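Local coordinates for protein putative invasin (Yersinia pseudotuberculosis IP 31758, PDB 5N40) that probably serves as a bacterial surface adhesin of the invasin family, joining immunoglobulin-like domains to a C-type lectin-like domain for attachment to host cells, at residues Ser289-Leu293 against Tyr294-Gln298; Val150-Arg153 against Gln154-Val158. The protein carries 1 engineered substitution. All blocks are in the same frame, centred on the assembly; numbering follows the deposited sequence.

Contact 1: Ser289-Leu293 against Tyr294-Gln298; sequences SLYNL and YPLNQ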
ATOM      1  N   SER A 289      16.668 -16.392  33.543  1.00 17.65           N
ATOM      2  CA  SER A 289      15.706 -15.393  34.001  1.00 17.49           C
ATOM      3  C   SER A 289      15.200 -14.539  32.840  1.00 17.07           C
ATOM      4  O   SER A 289      14.035 -14.125  32.836  1.00 15.70           O
ATOM      5  CB  SER A 289      16.332 -14.507  35.081  1.00 21.16           C
ATOM      6  OG  SER A 289      17.176 -13.525  34.505  1.00 24.16           O
ATOM      7  N   LEU A 290      16.059 -14.257  31.858  1.00 16.02           N
ATOM      8  CA  LEU A 290      15.595 -13.562  30.658  1.00 16.51           C
ATOM      9  C   LEU A 290      14.630 -14.437  29.861  1.00 15.93           C
ATOM     10  O   LEU A 290      13.578 -13.961  29.412  1.00 17.48           O
ATOM     11  CB  LEU A 290      16.789 -13.142  29.801  1.00 18.36           C
ATOM     12  CG  LEU A 290      16.468 -12.377  28.507  1.00 15.05           C
ATOM     13  CD1 LEU A 290      15.772 -11.066  28.819  1.00 18.35           C
ATOM     14  CD2 LEU A 290      17.735 -12.131  27.706  1.00 15.87           C
ATOM     15  N   TYR A 291      14.961 -15.723  29.689  1.00 17.15           N
ATOM     16  CA  TYR A 291      14.028 -16.648  29.057  1.00 16.38           C
ATOM     17  C   TYR A 291      12.663 -16.608  29.739  1.00 16.52           C
ATOM     18  O   TYR A 291      11.623 -16.577  29.075  1.00 16.36           O
ATOM     19  CB  TYR A 291      14.571 -18.081  29.079  1.00 20.29           C
ATOM     20  CG  TYR A 291      13.478 -19.043  28.690  1.00 14.00           C
ATOM     21  CD1 TYR A 291      13.102 -19.193  27.357  1.00 18.44           C
ATOM     22  CD2 TYR A 291      12.776 -19.755  29.652  1.00 16.83           C
ATOM     23  CE1 TYR A 291      12.072 -20.042  26.993  1.00 17.66           C
ATOM     24  CE2 TYR A 291      11.743 -20.605  29.302  1.00 18.60           C
ATOM     25  CZ  TYR A 291      11.394 -20.743  27.970  1.00 17.31           C
ATOM     26  OH  TYR A 291      10.364 -21.577  27.611  1.00 17.93           O
ATOM     27  N   ASN A 292      12.648 -16.639  31.077  1.00 16.17           N
ATOM     28  CA  ASN A 292      11.382 -16.673  31.805  1.00 19.15           C
ATOM     29  C   ASN A 292      10.539 -15.432  31.542  1.00 18.35           C
ATOM     30  O   ASN A 292       9.307 -15.484  31.651  1.00 19.31           O
ATOM     31  CB  ASN A 292      11.650 -16.824  33.303  1.00 18.05           C
ATOM     32  CG  ASN A 292      12.119 -18.217  33.675  1.00 25.57           C
ATOM     33  OD1 ASN A 292      11.804 -19.196  32.996  1.00 22.43           O
ATOM     34  ND2 ASN A 292      12.866 -18.315  34.766  1.00 24.82           N
ATOM     35  N   LEU A 293      11.177 -14.308  31.213  1.00 18.89           N
ATOM     36  CA  LEU A 293      10.434 -13.108  30.857  1.00 19.02           C
ATOM     37  C   LEU A 293       9.788 -13.250  29.482  1.00 18.61           C
ATOM     38  O   LEU A 293       8.669 -12.767  29.263  1.00 19.71           O
ATOM     39  CB  LEU A 293      11.372 -11.902  30.895  1.00 25.55           C
ATOM     40  CG  LEU A 293      10.862 -10.585  31.469  1.00 32.72           C
ATOM     41  CD1 LEU A 293      10.383 -10.759  32.898  1.00 31.29           C
ATOM     42  CD2 LEU A 293      11.976  -9.555  31.414  1.00 31.74           C
ATOM     43  N   TYR A 294      10.470 -13.919  28.551  1.00 15.98           N
ATOM     44  CA  TYR A 294       9.992 -14.109  27.179  1.00 14.79           C
ATOM     45  C   TYR A 294      10.055 -15.591  26.828  1.00 16.87           C
ATOM     46  O   TYR A 294      10.897 -16.016  26.027  1.00 17.32           O
ATOM     47  CB  TYR A 294      10.829 -13.290  26.194  1.00 15.91           C
ATOM     48  CG  TYR A 294      10.963 -11.832  26.569  1.00 15.69           C
ATOM     49  CD1 TYR A 294       9.963 -10.921  26.263  1.00 19.70           C
ATOM     50  CD2 TYR A 294      12.092 -11.369  27.237  1.00 16.54           C
ATOM     51  CE1 TYR A 294      10.086  -9.580  26.613  1.00 20.26           C
ATOM     52  CE2 TYR A 294      12.221 -10.039  27.588  1.00 23.01           C
ATOM     53  CZ  TYR A 294      11.218  -9.149  27.277  1.00 22.03           C
ATOM     54  OH  TYR A 294      11.363  -7.821  27.634  1.00 21.22           O
ATOM     55  N   PRO A 295       9.179 -16.408  27.409  1.00 17.76           N
ATOM     56  CA  PRO A 295       9.317 -17.865  27.304  1.00 18.14           C
ATOM     57  C   PRO A 295       8.733 -18.392  25.995  1.00 16.68           C
ATOM     58  O   PRO A 295       8.179 -17.648  25.189  1.00 16.93           O
ATOM     59  CB  PRO A 295       8.528 -18.361  28.516  1.00 18.36           C
ATOM     60  CG  PRO A 295       7.422 -17.370  28.652  1.00 18.39           C
ATOM     61  CD  PRO A 295       7.997 -16.030  28.208  1.00 17.77           C
ATOM     62  N   LEU A 296       8.876 -19.705  25.788  1.00 17.24           N
ATOM     63  CA  LEU A 296       8.222 -20.389  24.666  1.00 16.47           C
ATOM     64  C   LEU A 296       8.670 -19.813  23.321  1.00 17.01           C
ATOM     65  O   LEU A 296       7.877 -19.676  22.386  1.00 20.86           O
ATOM     66  CB  LEU A 296       6.699 -20.316  24.801  1.00 16.00           C
ATOM     67  CG  LEU A 296       6.150 -20.568  26.203  1.00 16.81           C
ATOM     68  CD1 LEU A 296       4.662 -20.341  26.219  1.00 18.46           C
ATOM     69  CD2 LEU A 296       6.492 -21.973  26.697  1.00 17.20           C
ATOM     70  N   ASN A 297       9.962 -19.495  23.227  1.00 17.34           N
ATOM     71  CA  ASN A 297      10.604 -18.917  22.046  1.00 18.28           C
ATOM     72  C   ASN A 297      10.174 -17.482  21.771  1.00 20.99           C
ATOM     73  O   ASN A 297      10.363 -16.976  20.651  1.00 17.55           O
ATOM     74  CB  ASN A 297      10.372 -19.764  20.794  1.00 24.56           C
ATOM     75  CG  ASN A 297      11.459 -19.563  19.767  1.00 24.01           C
ATOM     76  OD1 ASN A 297      12.611 -19.326  20.121  1.00 19.00           O
ATOM     77  ND2 ASN A 297      11.101 -19.642  18.490  1.00 23.60           N
ATOM     78  N   GLN A 298       9.607 -16.796  22.761  1.00 18.28           N
ATOM     79  CA  GLN A 298       9.323 -15.381  22.591  1.00 18.64           C
ATOM     80  C   GLN A 298      10.587 -14.532  22.624  1.00 14.65           C
ATOM     81  O   GLN A 298      10.531 -13.355  22.257  1.00 17.02           O
ATOM     82  CB  GLN A 298       8.308 -14.931  23.646  1.00 18.36           C
ATOM     83  CG  GLN A 298       6.898 -15.435  23.319  1.00 17.80           C
ATOM     84  CD  GLN A 298       5.852 -15.068  24.341  1.00 21.55           C
ATOM     85  OE1 GLN A 298       4.956 -14.266  24.067  1.00 25.91           O
ATOM     86  NE2 GLN A 298       5.934 -15.678  25.518  1.00 20.13           N
TER

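Contact 2: Val150-Arg153 against Gln154-Val158; sequences VVNR and QNSPV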
ATOM      1  N   VAL A 150      10.010  -4.603  -4.710  1.00 12.80           N
ATOM      2  CA  VAL A 150      10.191  -5.130  -3.351  1.00 11.65           C
ATOM      3  C   VAL A 150      11.664  -5.449  -3.170  1.00 13.56           C
ATOM      4  O   VAL A 150      12.203  -6.314  -3.872  1.00 14.84           O
ATOM      5  CB  VAL A 150       9.343  -6.388  -3.083  1.00 17.10           C
ATOM      6  CG1 VAL A 150       9.500  -6.836  -1.620  1.00 14.13           C
ATOM      7  CG2 VAL A 150       7.879  -6.157  -3.401  1.00 16.06           C
ATOM      8  N   VAL A 151      12.328  -4.785  -2.216  1.00 13.00           N
ATOM      9  CA  VAL A 151      13.756  -4.978  -1.992  1.00 13.00           C
ATOM     10  C   VAL A 151      14.026  -5.094  -0.496  1.00 11.76           C
ATOM     11  O   VAL A 151      13.236  -4.650   0.337  1.00 13.07           O
ATOM     12  CB  VAL A 151      14.616  -3.835  -2.582  1.00 16.34           C
ATOM     13  CG1 VAL A 151      14.433  -3.750  -4.098  1.00 15.17           C
ATOM     14  CG2 VAL A 151      14.279  -2.492  -1.915  1.00 15.93           C
ATOM     15  N   ASN A 152      15.164  -5.691  -0.168  1.00 11.11           N
ATOM     16  CA  ASN A 152      15.616  -5.744   1.218  1.00 12.75           C
ATOM     17  C   ASN A 152      16.405  -4.464   1.505  1.00 12.47           C
ATOM     18  O   ASN A 152      16.285  -3.476   0.776  1.00 16.80           O
ATOM     19  CB  ASN A 152      16.384  -7.052   1.475  1.00 14.25           C
ATOM     20  CG  ASN A 152      17.729  -7.120   0.762  1.00 18.07           C
ATOM     21  OD1 ASN A 152      18.166  -6.174   0.108  1.00 15.78           O
ATOM     22  ND2 ASN A 152      18.392  -8.270   0.886  1.00 17.08           N
ATOM     23  N   ARG A 153      17.188  -4.441   2.584  1.00 11.53           N
ATOM     24  CA  ARG A 153      17.907  -3.229   2.954  1.00 12.95           C
ATOM     25  C   ARG A 153      19.207  -3.048   2.176  1.00 16.53           C
ATOM     26  O   ARG A 153      19.844  -1.995   2.300  1.00 14.40           O
ATOM     27  CB  ARG A 153      18.183  -3.242   4.463  1.00 13.40           C
ATOM     28  CG  ARG A 153      18.719  -1.936   4.996  1.00 14.22           C
ATOM     29  CD  ARG A 153      18.565  -1.809   6.506  1.00 13.89           C
ATOM     30  NE  ARG A 153      18.847  -0.437   6.917  1.00 14.11           N
ATOM     31  CZ  ARG A 153      18.628   0.067   8.126  1.00 18.14           C
ATOM     32  NH1 ARG A 153      18.132  -0.681   9.103  1.00 14.62           N
ATOM     33  NH2 ARG A 153      18.914   1.341   8.355  1.00 19.68           N
ATOM     34  N   GLN A 154      19.598  -4.034   1.360  1.00 17.54           N
ATOM     35  CA  GLN A 154      20.802  -3.960   0.543  1.00 15.54           C
ATOM     36  C   GLN A 154      20.480  -3.911  -0.949  1.00 14.90           C
ATOM     37  O   GLN A 154      21.320  -4.281  -1.776  1.00 19.00           O
ATOM     38  CB  GLN A 154      21.723  -5.138   0.857  1.00 14.55           C
ATOM     39  CG  GLN A 154      22.105  -5.235   2.335  1.00 16.47           C
ATOM     40  CD  GLN A 154      22.805  -3.987   2.831  1.00 18.71           C
ATOM     41  OE1 GLN A 154      23.522  -3.326   2.077  1.00 20.53           O
ATOM     42  NE2 GLN A 154      22.599  -3.652   4.099  1.00 18.05           N
ATOM     43  N   ASN A 155      19.283  -3.452  -1.302  1.00 15.50           N
ATOM     44  CA  ASN A 155      18.852  -3.263  -2.683  1.00 16.65           C
ATOM     45  C   ASN A 155      18.673  -4.573  -3.432  1.00 17.00           C
ATOM     46  O   ASN A 155      18.669  -4.582  -4.663  1.00 22.57           O
ATOM     47  CB  ASN A 155      19.831  -2.371  -3.447  1.00 18.18           C
ATOM     48  CG  ASN A 155      19.189  -1.697  -4.645  1.00 21.99           C
ATOM     49  OD1 ASN A 155      18.047  -1.248  -4.574  1.00 23.74           O
ATOM     50  ND2 ASN A 155      19.916  -1.638  -5.756  1.00 20.33           N
ATOM     51  N   SER A 156      18.530  -5.678  -2.729  1.00 15.54           N
ATOM     52  CA  SER A 156      18.339  -6.950  -3.417  1.00 18.29           C
ATOM     53  C   SER A 156      16.850  -7.212  -3.610  1.00 17.96           C
ATOM     54  O   SER A 156      16.074  -7.021  -2.670  1.00 13.72           O
ATOM     55  CB  SER A 156      18.965  -8.097  -2.636  1.00 22.90           C
ATOM     56  OG  SER A 156      18.867  -9.306  -3.373  1.00 25.73           O
ATOM     57  N   PRO A 157      16.404  -7.640  -4.796  1.00 18.11           N
ATOM     58  CA  PRO A 157      14.973  -7.912  -4.980  1.00 17.28           C
ATOM     59  C   PRO A 157      14.525  -9.104  -4.150  1.00 16.21           C
ATOM     60  O   PRO A 157      15.234 -10.106  -4.035  1.00 22.58           O
ATOM     61  CB  PRO A 157      14.843  -8.201  -6.485  1.00 18.11           C
ATOM     62  CG  PRO A 157      16.157  -7.818  -7.086  1.00 25.76           C
ATOM     63  CD  PRO A 157      17.173  -7.930  -6.016  1.00 25.41           C
ATOM     64  N   VAL A 158      13.325  -8.986  -3.580  1.00 13.56           N
ATOM     65  CA  VAL A 158      12.729 -10.026  -2.751  1.00 17.72           C
ATOM     66  C   VAL A 158      11.402 -10.436  -3.376  1.00 19.85           C
ATOM     67  O   VAL A 158      10.538  -9.587  -3.638  1.00 17.82           O
ATOM     68  CB  VAL A 158      12.533  -9.550  -1.302  1.00 18.79           C
ATOM     69  CG1 VAL A 158      11.853 -10.630  -0.465  1.00 18.25           C
ATOM     70  CG2 VAL A 158      13.872  -9.159  -0.697  1.00 17.15           C
TER
HETATM   71  O   HOH W   1      17.509  -1.329  -0.323  1.00 21.05           O
HETATM   72  O   HOH W   2      22.625  -0.471   2.393  1.00 33.61           O

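Contact 1: Ser289-Leu293 against Tyr294-Gln298
Tyr-291, in the last turns of helix 284-293, reaches along the departing chain and clasps Pro-295 and Leu-296. With CG opposite the backbone N about the first torsion (chi1 168°), the side chain carries its ring toward these two residues. The close packing is here: Pro-295 CA sits over one face, 3.9 Å from the Tyr-291 centroid and displaced toward the rim, in a CH-pi contact, and comes to 3.5 Å from Tyr-291 CE1. Beyond it, the Tyr-291 OH accepts the N-H of Leu-296 at 3.0 Å, in a nearly straight bond (170°). Tyrosine suits the place because its flat face covers the proline while its hydroxyl pins the next peptide. Proline suits too: it has no N-H to give Tyr-291 O, so the next i to i+4 helical bond cannot form, which fits a chain leaving the helix.

One residue earlier, Tyr-294 N closes the helical turn on Leu-290 O at 3.2 Å, and a weak second bond goes to Tyr-291 O. On the buried apolar side, Leu-290 sets CD1 in the plane of the Tyr-294 ring, at its edge, 3.9 Å from Tyr-294 CE2. Toward solvent lie exposed Leu-293, alongside Tyr-294, and exposed Leu-296, whose CD2 just grazes Tyr-291 OH at 4.0 Å. Leu-296 and Asn-297 then form the middle of a type I' turn, whose Pro-295 O is gripped from opposite faces by Gln-298 N and Gln-298 NE2. Asn-297 OD1 bonds Thr-307 OG1. Within the adhesion domain, Leu-290 and Tyr-294 both pack on Leu-237 of strand 236-239 and on Ile-299 of helix 298-301.

Contact 2: Val150-Arg153 against Gln154-Val158
Asn-152 turns its side chain into the loop made by Gln-154, Asn-155 and Ser-156. The first torsion (chi1 69°) places CG between the backbone N and the carbonyl carbon, folding the amide back over its own turn. Asn-152 CB rests 3.9 Å from Val-158 CG2, and Asn-152 CG lies 3.7 Å from Ser-156 CB. At the tip, Asn-152 OD1 accepts two backbone N-H groups, from Gln-154 N at 2.9 Å and from Ser-156 N at 2.9 Å. The donors approach from opposite faces of the amide plane, both well out of it, while ND2 lies against Ser-156 CB.

The bond to Gln-154 N makes an Asx turn, nested in a type I beta turn from Asn-152 to Asn-155. This is a hairpin-like reversal at the end of strand 142-151 in the immunoglobulin-like domain, tied by Asn-152 N to Ser-156 O at 3.0 Å and by Val-158 N to Val-150 O at 2.9 Å. Between these ties Val-151 and Pro-157 form a non-hydrogen-bonded antiparallel pair, where proline costs no cross-strand bond. Asn-155 takes a left-handed backbone (phi 68°), which asparagine tolerates well; a water joins Asn-152 O, firmly, to Asn-155 N, weakly. Val-150 CG1 meets Val-158 CB at 4.1 Å, the two side chains crossing nearly at right angles, and both valines also touch Val-196. Arg-153 extends to a salt bridge with Asp-223, whereas bent Gln-154 gives its NE2 to the carbonyls of Ala-227 and Ala-225.

Contact 1 belongs to the C-type lectin-like adhesion domain and contact 2 to the preceding immunoglobulin-like domain, so in this elongated chain they lie in series. Their centres are 32 Å apart and their nearest atoms about 20 Å, with no touch between them. Both follow directly on a regular element, a helix in one and a strand in the other, but contact 2 alone turns the chain back along its strand. Through Arg-153 and Gln-154, contact 2 bonds to the segment leading on toward the adhesion domain, so it probably lies near the junction of the two domains. Contact 1 lies farther out, its centre about 34 Å from the centre of the chain against 17 Å for contact 2.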